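PDB 4K7J: GDSL-like Lipase/Acylhydrolase family protein from Neisseria meningitidis, which probably hydrolyses O-acetyl esters on peptidoglycan, acting as an SGNH-family esterase with a catalytic triad. Local coordinates for residues D61-G66 with Y247-A252; D67-S72 with K355-A360; A280-I285 with G319-W324; A287-K292 with S325-M330; G296-R301 with G332-K337. All coordinates share one frame; numbering follows the deposited sequence.

Interaction 1. Residues D61-G66 with Y247-A252; sequences DSHTAG and YGTNEA. With ACT (acetate ion), chain C.
Asp61 and Tyr247 bring the two backbones nearest, CA to CA 5.8 Å, where the turn into helix 62-65 faces the turn into helix 249-252. In sequence Asp61 and Ser62 match the GDS block of SGNH hydrolases, with Ser62 where the family has its nucleophile, while Gly248 and Asn250 match the block that supplies the conserved asparagine. Acetate occupies the junction. Its OXT accepts from Asn250 ND2 at 2.9 Å in a nearly straight bond (172°) and from Ser62 N at 3.1 Å. Gly218 N and His351 NE2 also bind the ion, an arrangement consistent with an oxyanion hole beside a catalytic histidine. Ser62 OG comes within 2.9 Å of the acetate carbon. Asp61 is the N-cap of helix 62-65: with chi1 at 53°, CG is tucked between backbone N and carbonyl carbon, and OD1 takes the His63 N-H from above the carboxylate plane. OD2 turns across the gap, where a water bridges it to Thr249 N. The Asn250 amide stands square to this carboxylate, and its ND2 passes 3.5 Å from Asp61 CB. The acetate methyl sits over one face of the His63 ring, near its rim. ND1 of this ring bonds Tyr357 OH, a second-shell tie that helps fix its rotation. At the ring's other nitrogen, NE2 and Thr249 OG1 share a hydrogen bond of 3.0 Å (155°), the hydroxyl lying at the ring edge and in its plane.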
# COMPACT_ATOMS: atom_id res chain seq x y z
N ASP A 61 0.90 1.29 7.60
CA ASP A 61 1.94 1.09 8.60
C ASP A 61 2.46 -0.36 8.57
O ASP A 61 2.47 -0.99 7.52
CB ASP A 61 1.41 1.45 9.99
CG ASP A 61 0.10 0.73 10.32
OD1 ASP A 61 -0.20 -0.31 9.67
OD2 ASP A 61 -0.64 1.21 11.22
N SER A 62 2.86 -0.91 9.72
CA SER A 62 3.50 -2.21 9.71
C SER A 62 2.53 -3.32 9.32
O SER A 62 2.94 -4.34 8.78
CB SER A 62 4.16 -2.53 11.05
OG SER A 62 3.20 -3.07 11.94
N HIS A 63 1.24 -3.10 9.56
CA HIS A 63 0.25 -4.11 9.18
C HIS A 63 0.33 -4.29 7.66
O HIS A 63 0.21 -5.41 7.15
CB HIS A 63 -1.18 -3.69 9.57
CG HIS A 63 -1.35 -3.36 11.02
ND1 HIS A 63 -1.03 -4.24 12.04
CD2 HIS A 63 -1.84 -2.25 11.63
CE1 HIS A 63 -1.31 -3.68 13.21
NE2 HIS A 63 -1.81 -2.47 12.98
N THR A 64 0.54 -3.18 6.95
CA THR A 64 0.67 -3.20 5.50
C THR A 64 2.07 -3.66 5.08
O THR A 64 2.23 -4.44 4.14
CB THR A 64 0.37 -1.79 4.91
OG1 THR A 64 -0.99 -1.44 5.19
CG2 THR A 64 0.60 -1.76 3.38
N ALA A 65 3.07 -3.16 5.80
CA ALA A 65 4.47 -3.41 5.44
C ALA A 65 4.90 -4.88 5.52
O ALA A 65 5.90 -5.27 4.90
CB ALA A 65 5.41 -2.51 6.28
N GLY A 66 4.17 -5.70 6.27
CA GLY A 66 4.48 -7.11 6.39
C GLY A 66 3.97 -7.91 5.20
O GLY A 66 4.38 -9.05 4.98
N TYR A 247 -3.95 3.28 8.49
CA TYR A 247 -3.14 3.80 9.58
C TYR A 247 -4.00 3.80 10.84
O TYR A 247 -5.11 3.29 10.82
CB TYR A 247 -2.67 5.22 9.28
CG TYR A 247 -1.70 5.37 8.10
CD1 TYR A 247 -0.33 5.24 8.28
CD2 TYR A 247 -2.17 5.68 6.83
CE1 TYR A 247 0.55 5.40 7.22
CE2 TYR A 247 -1.30 5.85 5.76
CZ TYR A 247 0.06 5.71 5.96
OH TYR A 247 0.92 5.88 4.90
N GLY A 248 -3.51 4.37 11.92
CA GLY A 248 -4.34 4.52 13.11
C GLY A 248 -3.71 3.92 14.34
O GLY A 248 -3.81 4.48 15.42
N THR A 249 -3.06 2.77 14.16
CA THR A 249 -2.45 2.08 15.29
C THR A 249 -1.36 2.91 15.97
O THR A 249 -1.33 3.02 17.19
CB THR A 249 -1.87 0.73 14.84
OG1 THR A 249 -2.94 -0.11 14.38
CG2 THR A 249 -1.16 0.03 15.99
N ASN A 250 -0.48 3.51 15.18
CA ASN A 250 0.58 4.32 15.77
C ASN A 250 0.09 5.67 16.28
O ASN A 250 0.53 6.13 17.34
CB ASN A 250 1.74 4.48 14.78
CG ASN A 250 2.36 3.13 14.41
OD1 ASN A 250 2.92 2.46 15.26
ND2 ASN A 250 2.22 2.73 13.15
N GLU A 251 -0.81 6.32 15.53
CA GLU A 251 -1.43 7.55 16.01
C GLU A 251 -2.00 7.28 17.41
O GLU A 251 -1.85 8.08 18.32
CB GLU A 251 -2.56 8.02 15.07
CG GLU A 251 -2.10 8.59 13.73
CD GLU A 251 -1.90 7.53 12.65
OE1 GLU A 251 -1.71 6.36 13.01
OE2 GLU A 251 -1.94 7.88 11.43
N ALA A 252 -2.63 6.12 17.57
CA ALA A 252 -3.29 5.76 18.83
C ALA A 252 -2.33 5.68 20.01
O ALA A 252 -2.75 5.85 21.16
CB ALA A 252 -4.02 4.44 18.69
C ACT C . 3.05 -0.64 13.55
O ACT C . 4.01 -1.08 14.25
OXT ACT C . 3.33 0.10 12.57
CH3 ACT C . 1.63 -0.99 13.85
O HOH W 1 -0.54 3.81 12.13
O HOH W 2 -3.36 0.85 11.73

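Interaction 2. Residues D67-S72 with K355-A360; sequences DFFTDS and KGYRRA
Phe69 and Tyr357 mark the close approach of helix 68-81 to helix 354-373, their CA atoms 4.7 Å apart. The short segments cross at -43° with axes 7.6 Å apart, so side chains near the backbone do most of the touching. Phe69 can be followed outward. Its CB lies against Tyr357 CB at 4.2 Å and equally near CD1 of that ring. From there CG swings anti to the backbone N (chi1 -176°), sending the ring along the second helix. CD2 then passes 3.7 Å from Tyr357 O, and CE2 rests on Ala360 CB at 3.8 Å, the methyl lying at the ring edge near its plane. Beyond the helix pair, CZ at the tip meets Ile285 CD1 of the central sheet, and the indole of Trp326 packs against the same ring. One residue back, Phe68 uses only its root here: CB sits 3.6 Å from Tyr357 CB, while the ring leads away to a cation-pi contact with Arg98. A turn later Ser72 packs on Arg358, its OG 3.5 Å from CG at the base of that arginine's chain. The arginine bends back at chi3, which lays its guanidinium face over Lys355 CA. Tyr357, pinned at CB by both phenylalanines, carries its hydroxyl out of the interface to Phe352 N and the active-site side. The seam is mostly apolar, with Ser72 OG 3.2 Å from Arg358 O as a polar spot and the charged end of Arg358 leading away from it; its packing probably steadies the Tyr357 phenol, the second-shell partner of His63.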
# COMPACT_ATOMS: atom_id res chain seq x y z
N ASP A 67 3.08 -7.30 4.44
CA ASP A 67 2.45 -7.90 3.26
C ASP A 67 1.56 -9.11 3.55
O ASP A 67 1.02 -9.70 2.63
CB ASP A 67 3.48 -8.24 2.15
CG ASP A 67 2.89 -8.12 0.74
OD1 ASP A 67 1.89 -7.37 0.57
OD2 ASP A 67 3.42 -8.75 -0.19
N PHE A 68 1.38 -9.50 4.82
CA PHE A 68 0.47 -10.63 5.10
C PHE A 68 -1.00 -10.28 4.85
O PHE A 68 -1.79 -11.12 4.41
CB PHE A 68 0.68 -11.19 6.51
CG PHE A 68 1.96 -11.96 6.67
CD1 PHE A 68 2.10 -13.22 6.10
CD2 PHE A 68 3.02 -11.42 7.36
CE1 PHE A 68 3.28 -13.93 6.24
CE2 PHE A 68 4.21 -12.13 7.50
CZ PHE A 68 4.34 -13.38 6.94
N PHE A 69 -1.37 -9.04 5.11
CA PHE A 69 -2.74 -8.57 4.90
C PHE A 69 -2.95 -8.32 3.42
O PHE A 69 -3.87 -8.87 2.81
CB PHE A 69 -2.97 -7.28 5.70
CG PHE A 69 -4.38 -6.74 5.64
CD1 PHE A 69 -4.79 -5.95 4.58
CD2 PHE A 69 -5.28 -6.99 6.67
CE1 PHE A 69 -6.08 -5.43 4.55
CE2 PHE A 69 -6.57 -6.47 6.63
CZ PHE A 69 -6.96 -5.70 5.58
N THR A 70 -2.09 -7.51 2.83
CA THR A 70 -2.25 -7.16 1.42
C THR A 70 -2.07 -8.34 0.45
O THR A 70 -2.68 -8.38 -0.61
CB THR A 70 -1.31 -6.00 1.04
OG1 THR A 70 -0.05 -6.20 1.68
CG2 THR A 70 -1.89 -4.68 1.53
N ASP A 71 -1.26 -9.33 0.82
CA ASP A 71 -1.08 -10.47 -0.07
C ASP A 71 -2.30 -11.38 -0.06
O ASP A 71 -2.60 -12.03 -1.05
CB ASP A 71 0.18 -11.27 0.27
CG ASP A 71 0.45 -12.37 -0.74
OD1 ASP A 71 0.55 -12.06 -1.95
OD2 ASP A 71 0.52 -13.54 -0.32
N SER A 72 -3.00 -11.41 1.07
CA SER A 72 -4.21 -12.22 1.16
C SER A 72 -5.29 -11.57 0.31
O SER A 72 -5.98 -12.24 -0.46
CB SER A 72 -4.65 -12.39 2.61
OG SER A 72 -5.99 -12.84 2.68
N LYS A 355 -1.68 -15.66 10.09
CA LYS A 355 -3.04 -16.11 9.80
C LYS A 355 -4.06 -15.07 10.26
O LYS A 355 -5.15 -14.97 9.69
CB LYS A 355 -3.32 -17.49 10.41
CG LYS A 355 -3.33 -17.55 11.93
CD LYS A 355 -3.76 -18.95 12.41
CE LYS A 355 -3.95 -18.98 13.91
NZ LYS A 355 -4.23 -20.36 14.38
N GLY A 356 -3.69 -14.27 11.25
CA GLY A 356 -4.55 -13.19 11.69
C GLY A 356 -4.71 -12.15 10.60
O GLY A 356 -5.82 -11.70 10.30
N TYR A 357 -3.60 -11.77 9.97
CA TYR A 357 -3.68 -10.82 8.87
C TYR A 357 -4.45 -11.41 7.68
O TYR A 357 -5.23 -10.70 7.02
CB TYR A 357 -2.28 -10.36 8.42
CG TYR A 357 -1.60 -9.40 9.37
CD1 TYR A 357 -2.19 -8.19 9.70
CD2 TYR A 357 -0.37 -9.71 9.94
CE1 TYR A 357 -1.58 -7.31 10.57
CE2 TYR A 357 0.26 -8.83 10.81
CZ TYR A 357 -0.36 -7.63 11.12
OH TYR A 357 0.25 -6.74 11.98
N ARG A 358 -4.21 -12.69 7.40
CA ARG A 358 -4.90 -13.33 6.29
C ARG A 358 -6.40 -13.32 6.53
O ARG A 358 -7.18 -13.04 5.62
CB ARG A 358 -4.42 -14.77 6.08
CG ARG A 358 -5.03 -15.43 4.84
CD ARG A 358 -4.92 -16.96 4.87
NE ARG A 358 -5.69 -17.54 5.97
CZ ARG A 358 -5.20 -18.38 6.88
NH1 ARG A 358 -3.92 -18.76 6.82
NH2 ARG A 358 -5.98 -18.85 7.84
N ARG A 359 -6.80 -13.60 7.77
CA ARG A 359 -8.21 -13.67 8.15
C ARG A 359 -8.88 -12.31 7.99
O ARG A 359 -9.96 -12.19 7.40
CB ARG A 359 -8.35 -14.16 9.60
CG ARG A 359 -9.78 -14.21 10.13
CD ARG A 359 -9.81 -14.56 11.64
NE ARG A 359 -11.16 -14.80 12.15
CZ ARG A 359 -11.46 -15.12 13.41
NH1 ARG A 359 -10.51 -15.23 14.33
NH2 ARG A 359 -12.73 -15.32 13.75
N ALA A 360 -8.23 -11.27 8.52
CA ALA A 360 -8.78 -9.93 8.44
C ALA A 360 -8.95 -9.51 6.98
O ALA A 360 -9.96 -8.90 6.62
CB ALA A 360 -7.88 -8.93 9.18

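Interaction 3. Residues A280-I285 with G319-W324; sequences AGILII and GQTMFW
Leu283 and Met322 pair across two parallel strands, CA to CA 4.6 Å, and the leucine supplies the main bump. With its CG anti to the backbone N (chi1 168°), CD1 reaches over the neighbouring strand. There it settles between Met322 CB, at 3.6 Å, and Trp324 CB, at 4.0 Å. Ile285 lies alongside Trp324 on this face, its CG2 meeting the indole edge at CE3, and helix 354-373 covers Leu283, Met322 and Trp324. The two belong to a beta-alpha-beta crossover (strand 281-286, helix 305-318 and strand 322-325) within the alpha/beta sandwich of SGNH hydrolases. On the other face, under helices 305-318 and 259-276, Thr321 CB fits against Ile282 CB at 4.0 Å, their side chains crossing at a slant. Ile284 forks over the neighbouring strand: CD1 leans back to Thr321 OG1, while CG2 goes forward to Phe323 CD1 at 3.9 Å. Between the faces runs the ladder of Met322 N to Ile282 O, Ile284 N to Met322 O and Trp324 N to Ile284 O. Met322 O is gripped twice, since Thr321 OG1 also donates to it, at 2.8 Å, from the opposite side of the carbonyl plane to Ile284 N.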
# COMPACT_ATOMS: atom_id res chain seq x y z
N ALA A 280 -10.26 7.74 -8.86
CA ALA A 280 -9.99 6.67 -7.90
C ALA A 280 -11.01 6.60 -6.76
O ALA A 280 -11.54 7.62 -6.33
CB ALA A 280 -8.58 6.80 -7.33
N GLY A 281 -11.27 5.40 -6.28
CA GLY A 281 -12.00 5.23 -5.03
C GLY A 281 -11.03 5.36 -3.87
O GLY A 281 -9.83 5.20 -4.05
N ILE A 282 -11.55 5.69 -2.69
CA ILE A 282 -10.74 5.75 -1.48
C ILE A 282 -11.39 4.93 -0.36
O ILE A 282 -12.60 5.04 -0.11
CB ILE A 282 -10.58 7.20 -1.01
CG1 ILE A 282 -9.94 8.05 -2.10
CG2 ILE A 282 -9.73 7.24 0.24
CD1 ILE A 282 -9.85 9.50 -1.74
N LEU A 283 -10.60 4.10 0.30
CA LEU A 283 -11.08 3.30 1.43
C LEU A 283 -10.22 3.57 2.65
O LEU A 283 -8.99 3.41 2.59
CB LEU A 283 -11.02 1.81 1.10
CG LEU A 283 -11.24 0.92 2.34
CD1 LEU A 283 -12.70 0.92 2.75
CD2 LEU A 283 -10.74 -0.50 2.14
N ILE A 284 -10.84 3.99 3.74
CA ILE A 284 -10.13 4.17 5.00
C ILE A 284 -10.34 2.96 5.91
O ILE A 284 -11.48 2.61 6.24
CB ILE A 284 -10.56 5.47 5.70
CG1 ILE A 284 -10.01 6.67 4.92
CG2 ILE A 284 -10.09 5.49 7.15
CD1 ILE A 284 -10.47 8.02 5.42
N ILE A 285 -9.24 2.32 6.28
CA ILE A 285 -9.28 1.19 7.19
C ILE A 285 -9.15 1.68 8.63
O ILE A 285 -8.07 2.11 9.05
CB ILE A 285 -8.18 0.17 6.87
CG1 ILE A 285 -8.48 -0.48 5.52
CG2 ILE A 285 -8.12 -0.90 7.96
CD1 ILE A 285 -7.65 -1.71 5.24
N GLY A 319 -15.14 13.08 3.82
CA GLY A 319 -14.45 12.96 2.54
C GLY A 319 -15.18 12.09 1.54
O GLY A 319 -14.69 11.86 0.43
N GLN A 320 -16.36 11.61 1.93
CA GLN A 320 -17.18 10.71 1.11
C GLN A 320 -16.45 9.47 0.62
O GLN A 320 -16.61 9.06 -0.53
CB GLN A 320 -17.79 11.45 -0.08
CG GLN A 320 -18.80 12.52 0.35
CD GLN A 320 -19.17 13.46 -0.78
OE1 GLN A 320 -18.95 13.16 -1.95
NE2 GLN A 320 -19.72 14.61 -0.43
N THR A 321 -15.65 8.88 1.50
CA THR A 321 -14.90 7.68 1.15
C THR A 321 -15.62 6.45 1.69
O THR A 321 -16.68 6.57 2.31
CB THR A 321 -13.48 7.73 1.75
OG1 THR A 321 -13.52 7.26 3.09
CG2 THR A 321 -12.97 9.16 1.75
N MET A 322 -15.06 5.28 1.45
CA MET A 322 -15.52 4.07 2.11
C MET A 322 -14.75 3.92 3.42
O MET A 322 -13.67 4.48 3.56
CB MET A 322 -15.30 2.86 1.23
CG MET A 322 -16.23 2.84 0.01
SD MET A 322 -15.80 1.52 -1.14
CE MET A 322 -14.26 2.16 -1.81
N PHE A 323 -15.33 3.19 4.37
CA PHE A 323 -14.73 2.95 5.68
C PHE A 323 -14.93 1.49 6.07
O PHE A 323 -16.04 0.98 6.04
CB PHE A 323 -15.35 3.87 6.73
CG PHE A 323 -14.79 3.70 8.12
CD1 PHE A 323 -13.60 4.32 8.48
CD2 PHE A 323 -15.45 2.92 9.06
CE1 PHE A 323 -13.09 4.17 9.75
CE2 PHE A 323 -14.94 2.77 10.33
CZ PHE A 323 -13.76 3.39 10.67
N TRP A 324 -13.84 0.80 6.41
CA TRP A 324 -13.92 -0.58 6.85
C TRP A 324 -13.41 -0.67 8.28
O TRP A 324 -12.27 -0.33 8.56
CB TRP A 324 -13.09 -1.48 5.95
CG TRP A 324 -13.31 -2.94 6.16
CD1 TRP A 324 -14.38 -3.67 5.74
CD2 TRP A 324 -12.41 -3.86 6.79
NE1 TRP A 324 -14.21 -4.99 6.09
CE2 TRP A 324 -13.01 -5.13 6.73
CE3 TRP A 324 -11.15 -3.73 7.39
CZ2 TRP A 324 -12.39 -6.27 7.26
CZ3 TRP A 324 -10.55 -4.86 7.91
CH2 TRP A 324 -11.17 -6.11 7.84

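Interaction 4. Residues A287-K292 with S325-M330; sequences APESLK and SWQNAM
The segments that follow two adjacent parallel strands of the SGNH alpha/beta fold meet here, Pro288 after strand 281-286 packing on Trp326 in the short helix after strand 322-325. The main contact is CH-pi: Pro288 CB stands 3.7 Å from the centroid of the five-membered ring and only 11° off its normal. The proline continues across the indole, with CD 3.7 Å from Trp326 CE3, so the pyrrolidine runs from the five-membered ring past CD2 to the CE3 rim. Trp326 is wedged among other aromatics, including Phe352 in a nearly parallel plane. Helix 326-329 is capped by Ser325, whose OG accepts from Asn328 N at 2.9 Å. Near its start a water joins the segments, donating to Ala287 O at 2.7 Å and accepting from Gln327 N at 2.9 Å. Gln327 has CG anti to the backbone N (chi1 177°) and a straight chain beyond, which brings OE1 to 3.4 Å from Glu289 CB. The amide and carboxylate planes are turned 60° apart, yet both residues serve the same guanidinium: Gln327 OE1 bonds Arg301 NH1 and Glu289 OE2 forms a salt bridge with it. Glu289 OE1 is taken up by Ser335 N, so both carboxylate oxygens of this buried residue are satisfied, and the cationic arginine probably stabilises its charge. Met330 also packs on the proline, its SD lying 3.8 Å from Pro288 CB. The same sulfur comes within 3.7 Å of Glu289 N, a buried amide nitrogen with no hydrogen-bond partner.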
# COMPACT_ATOMS: atom_id res chain seq x y z
N ALA A 287 -8.54 1.73 12.50
CA ALA A 287 -7.56 0.97 13.25
C ALA A 287 -8.18 -0.27 13.95
O ALA A 287 -9.31 -0.20 14.44
CB ALA A 287 -6.88 1.86 14.26
N PRO A 288 -7.43 -1.39 13.98
CA PRO A 288 -7.88 -2.55 14.75
C PRO A 288 -7.78 -2.24 16.23
O PRO A 288 -7.15 -1.25 16.60
CB PRO A 288 -6.85 -3.63 14.39
CG PRO A 288 -5.61 -2.86 14.03
CD PRO A 288 -6.12 -1.62 13.33
N GLU A 289 -8.38 -3.06 17.09
CA GLU A 289 -8.13 -2.90 18.51
C GLU A 289 -6.68 -3.24 18.77
O GLU A 289 -6.16 -4.23 18.26
CB GLU A 289 -9.05 -3.77 19.37
CG GLU A 289 -8.76 -3.61 20.87
CD GLU A 289 -9.80 -4.27 21.78
OE1 GLU A 289 -9.85 -5.51 21.84
OE2 GLU A 289 -10.55 -3.53 22.44
N SER A 290 -6.02 -2.40 19.56
CA SER A 290 -4.69 -2.67 20.08
C SER A 290 -4.80 -2.63 21.59
O SER A 290 -5.76 -2.07 22.13
CB SER A 290 -3.69 -1.60 19.64
OG SER A 290 -3.49 -1.64 18.23
N LEU A 291 -3.81 -3.21 22.27
CA LEU A 291 -3.76 -3.17 23.72
C LEU A 291 -2.45 -2.55 24.17
O LEU A 291 -1.39 -2.89 23.66
CB LEU A 291 -3.88 -4.58 24.30
CG LEU A 291 -5.16 -5.30 23.85
CD1 LEU A 291 -5.23 -6.71 24.44
CD2 LEU A 291 -6.38 -4.49 24.24
N LYS A 292 -2.55 -1.62 25.12
CA LYS A 292 -1.40 -1.02 25.77
C LYS A 292 -0.77 -2.06 26.69
O LYS A 292 0.43 -2.04 26.97
CB LYS A 292 -1.84 0.19 26.58
CG LYS A 292 -0.70 1.00 27.14
CD LYS A 292 0.23 1.42 26.01
CE LYS A 292 1.42 2.21 26.50
NZ LYS A 292 2.24 2.70 25.36
N SER A 325 -14.27 -1.11 9.19
CA SER A 325 -13.90 -1.18 10.60
C SER A 325 -13.21 -2.48 10.95
O SER A 325 -13.86 -3.50 11.18
CB SER A 325 -15.11 -1.00 11.52
OG SER A 325 -14.72 -1.22 12.86
N TRP A 326 -11.88 -2.43 10.99
CA TRP A 326 -11.07 -3.57 11.37
C TRP A 326 -11.42 -3.97 12.80
O TRP A 326 -11.47 -5.15 13.12
CB TRP A 326 -9.59 -3.21 11.24
CG TRP A 326 -8.63 -4.35 11.23
CD1 TRP A 326 -8.85 -5.63 11.69
CD2 TRP A 326 -7.29 -4.33 10.73
NE1 TRP A 326 -7.72 -6.39 11.51
CE2 TRP A 326 -6.75 -5.62 10.92
CE3 TRP A 326 -6.49 -3.35 10.13
CZ2 TRP A 326 -5.44 -5.95 10.54
CZ3 TRP A 326 -5.19 -3.67 9.77
CH2 TRP A 326 -4.68 -4.96 9.97
N GLN A 327 -11.68 -3.00 13.67
CA GLN A 327 -12.09 -3.39 15.02
C GLN A 327 -13.39 -4.20 14.99
O GLN A 327 -13.49 -5.21 15.68
CB GLN A 327 -12.18 -2.21 16.00
CG GLN A 327 -12.67 -2.66 17.39
CD GLN A 327 -12.50 -1.63 18.47
OE1 GLN A 327 -11.38 -1.30 18.88
NE2 GLN A 327 -13.63 -1.11 18.97
N ASN A 328 -14.36 -3.78 14.19
CA ASN A 328 -15.61 -4.55 14.13
C ASN A 328 -15.42 -5.89 13.46
O ASN A 328 -15.99 -6.89 13.90
CB ASN A 328 -16.76 -3.77 13.51
CG ASN A 328 -17.34 -2.74 14.45
OD1 ASN A 328 -17.10 -2.80 15.66
ND2 ASN A 328 -18.07 -1.78 13.91
N ALA A 329 -14.59 -5.92 12.42
CA ALA A 329 -14.19 -7.19 11.81
C ALA A 329 -13.64 -8.17 12.84
O ALA A 329 -13.83 -9.38 12.70
CB ALA A 329 -13.15 -6.96 10.71
N MET A 330 -12.96 -7.66 13.86
CA MET A 330 -12.36 -8.52 14.88
C MET A 330 -13.37 -9.03 15.91
O MET A 330 -13.06 -9.94 16.69
CB MET A 330 -11.24 -7.79 15.62
CG MET A 330 -9.95 -7.63 14.85
SD MET A 330 -8.86 -6.52 15.76
CE MET A 330 -8.46 -7.52 17.19
O HOH W 3 -11.71 -0.08 13.26

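Interaction 5. Residues G296-R301 with G332-K337; sequences GVCGTR and GICSMK
Cys298 and Cys334 are joined covalently, SG to SG 2.0 Å, with the disulfide torsion at -96° and therefore left-handed. Cys334 holds SG anti to its backbone N (chi1 -174°), which extends the sulfur toward the other loop; the two CA atoms end 5.0 Å apart. Beside this link the aliphatic run of Lys337 lies along the backbone of Val297, its CD 3.4 Å from Val297 O. A bend at chi2 (-134°) steers the lysine chain along this peptide, and NZ ends near Val297 N at 3.7 Å. On the other flank Arg301 crosses Ile333 at about a right angle. CG1 of the isoleucine lies over one face of the guanidinium and 4.0 Å from Arg301 CD. A water adds a polar bridge, donating to Cys298 O at 2.7 Å and accepting from Lys337 N at 2.9 Å. The next shell fixes these groups. Glu289 accepts from Cys334 N and Met336 N, gathering the backbone amides just ahead of and at the start of helix 336-341. Within the turn Ser335 OG donates to Gly332 O at 2.7 Å, nearly in line with the carbonyl. Arg301 directs NH2 to Thr306 OG1 and Gln309 OE1 at helix 305-318, while NE forms a salt bridge with the sulfonate of a bound buffer molecule. The whole is a disulfide-linked pair of surface loops: one leaves strand 281-286 for helix 305-318, and the other leads into helix 336-341, both in the SGNH hydrolase domain.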
# COMPACT_ATOMS: atom_id res chain seq x y z
N GLY A 296 -5.68 -9.26 31.74
CA GLY A 296 -7.00 -9.26 32.34
C GLY A 296 -8.21 -9.25 31.44
O GLY A 296 -8.97 -8.28 31.44
N VAL A 297 -8.40 -10.33 30.68
CA VAL A 297 -9.64 -10.56 29.92
C VAL A 297 -9.93 -9.58 28.78
O VAL A 297 -10.31 -9.99 27.68
CB VAL A 297 -10.88 -10.65 30.86
CG1 VAL A 297 -12.18 -10.56 30.07
CG2 VAL A 297 -10.83 -11.93 31.68
N CYS A 298 -9.73 -8.29 29.04
CA CYS A 298 -10.13 -7.25 28.09
C CYS A 298 -9.05 -6.26 27.76
O CYS A 298 -8.50 -6.26 26.66
CB CYS A 298 -11.31 -6.47 28.66
SG CYS A 298 -12.86 -6.96 27.96
N GLY A 299 -8.78 -5.39 28.74
CA GLY A 299 -7.90 -4.25 28.58
C GLY A 299 -6.45 -4.64 28.43
O GLY A 299 -6.12 -5.82 28.38
N THR A 300 -5.57 -3.64 28.34
CA THR A 300 -6.00 -2.24 28.39
C THR A 300 -5.74 -1.53 27.06
O THR A 300 -4.65 -1.62 26.49
CB THR A 300 -5.27 -1.48 29.51
OG1 THR A 300 -5.50 -2.14 30.76
CG2 THR A 300 -5.77 -0.06 29.60
N ARG A 301 -6.75 -0.83 26.57
CA ARG A 301 -6.64 -0.08 25.32
C ARG A 301 -5.78 1.15 25.56
O ARG A 301 -5.81 1.72 26.64
CB ARG A 301 -8.04 0.33 24.83
CG ARG A 301 -8.85 -0.83 24.25
CD ARG A 301 -10.34 -0.53 24.21
NE ARG A 301 -10.65 0.59 23.31
CZ ARG A 301 -10.78 0.46 21.99
NH1 ARG A 301 -10.62 -0.73 21.41
NH2 ARG A 301 -11.07 1.53 21.25
N GLY A 332 -15.35 -6.39 17.49
CA GLY A 332 -15.65 -5.18 18.23
C GLY A 332 -14.70 -4.97 19.39
O GLY A 332 -13.62 -5.57 19.43
N ILE A 333 -15.10 -4.12 20.34
CA ILE A 333 -14.26 -3.81 21.50
C ILE A 333 -14.02 -5.09 22.31
O ILE A 333 -14.84 -6.00 22.28
CB ILE A 333 -14.90 -2.72 22.38
CG1 ILE A 333 -13.89 -2.14 23.38
CG2 ILE A 333 -16.18 -3.24 23.05
CD1 ILE A 333 -14.49 -1.05 24.29
N CYS A 334 -12.88 -5.15 22.99
CA CYS A 334 -12.52 -6.31 23.81
C CYS A 334 -12.41 -7.59 22.97
O CYS A 334 -12.89 -8.65 23.36
CB CYS A 334 -13.54 -6.50 24.95
SG CYS A 334 -13.12 -7.81 26.14
N SER A 335 -11.77 -7.48 21.81
CA SER A 335 -11.59 -8.65 20.96
C SER A 335 -10.12 -9.03 20.79
O SER A 335 -9.81 -10.18 20.50
CB SER A 335 -12.20 -8.40 19.58
OG SER A 335 -11.55 -7.31 18.96
N MET A 336 -9.21 -8.08 20.99
CA MET A 336 -7.79 -8.35 20.74
C MET A 336 -7.22 -9.41 21.66
O MET A 336 -6.43 -10.25 21.22
CB MET A 336 -6.94 -7.06 20.78
CG MET A 336 -5.42 -7.30 20.78
SD MET A 336 -4.83 -8.25 19.35
CE MET A 336 -4.35 -6.96 18.20
N LYS A 337 -7.60 -9.40 22.94
CA LYS A 337 -7.06 -10.40 23.86
C LYS A 337 -7.48 -11.80 23.43
O LYS A 337 -6.69 -12.74 23.47
CB LYS A 337 -7.43 -10.14 25.32
CG LYS A 337 -6.52 -10.87 26.31
CD LYS A 337 -7.33 -11.55 27.41
CE LYS A 337 -6.53 -12.63 28.15
NZ LYS A 337 -7.40 -13.50 29.03
O HOH W 4 -9.09 -7.26 24.17

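From the N terminus, residues 61-66 and 67-72 open interactions 1 and 2 one after the other. Interaction 1 closes first, at 247-252, bridging a span that contains both antiparallel five-stranded sheets. The chain then opens interactions 3, 4 and 5 in turn, at 280, 287 and 296, and closes them in the same order, at 319, 325 and 332, so these three cross one another; they run outward from the central sheet to the surface loops. Interaction 2 closes last, at 355-360, crossing interaction 1 and enclosing interactions 3 to 5. Trp326 of interaction 4 touches interactions 1, 2 and 3, while Arg301 ties interaction 5 to interaction 4.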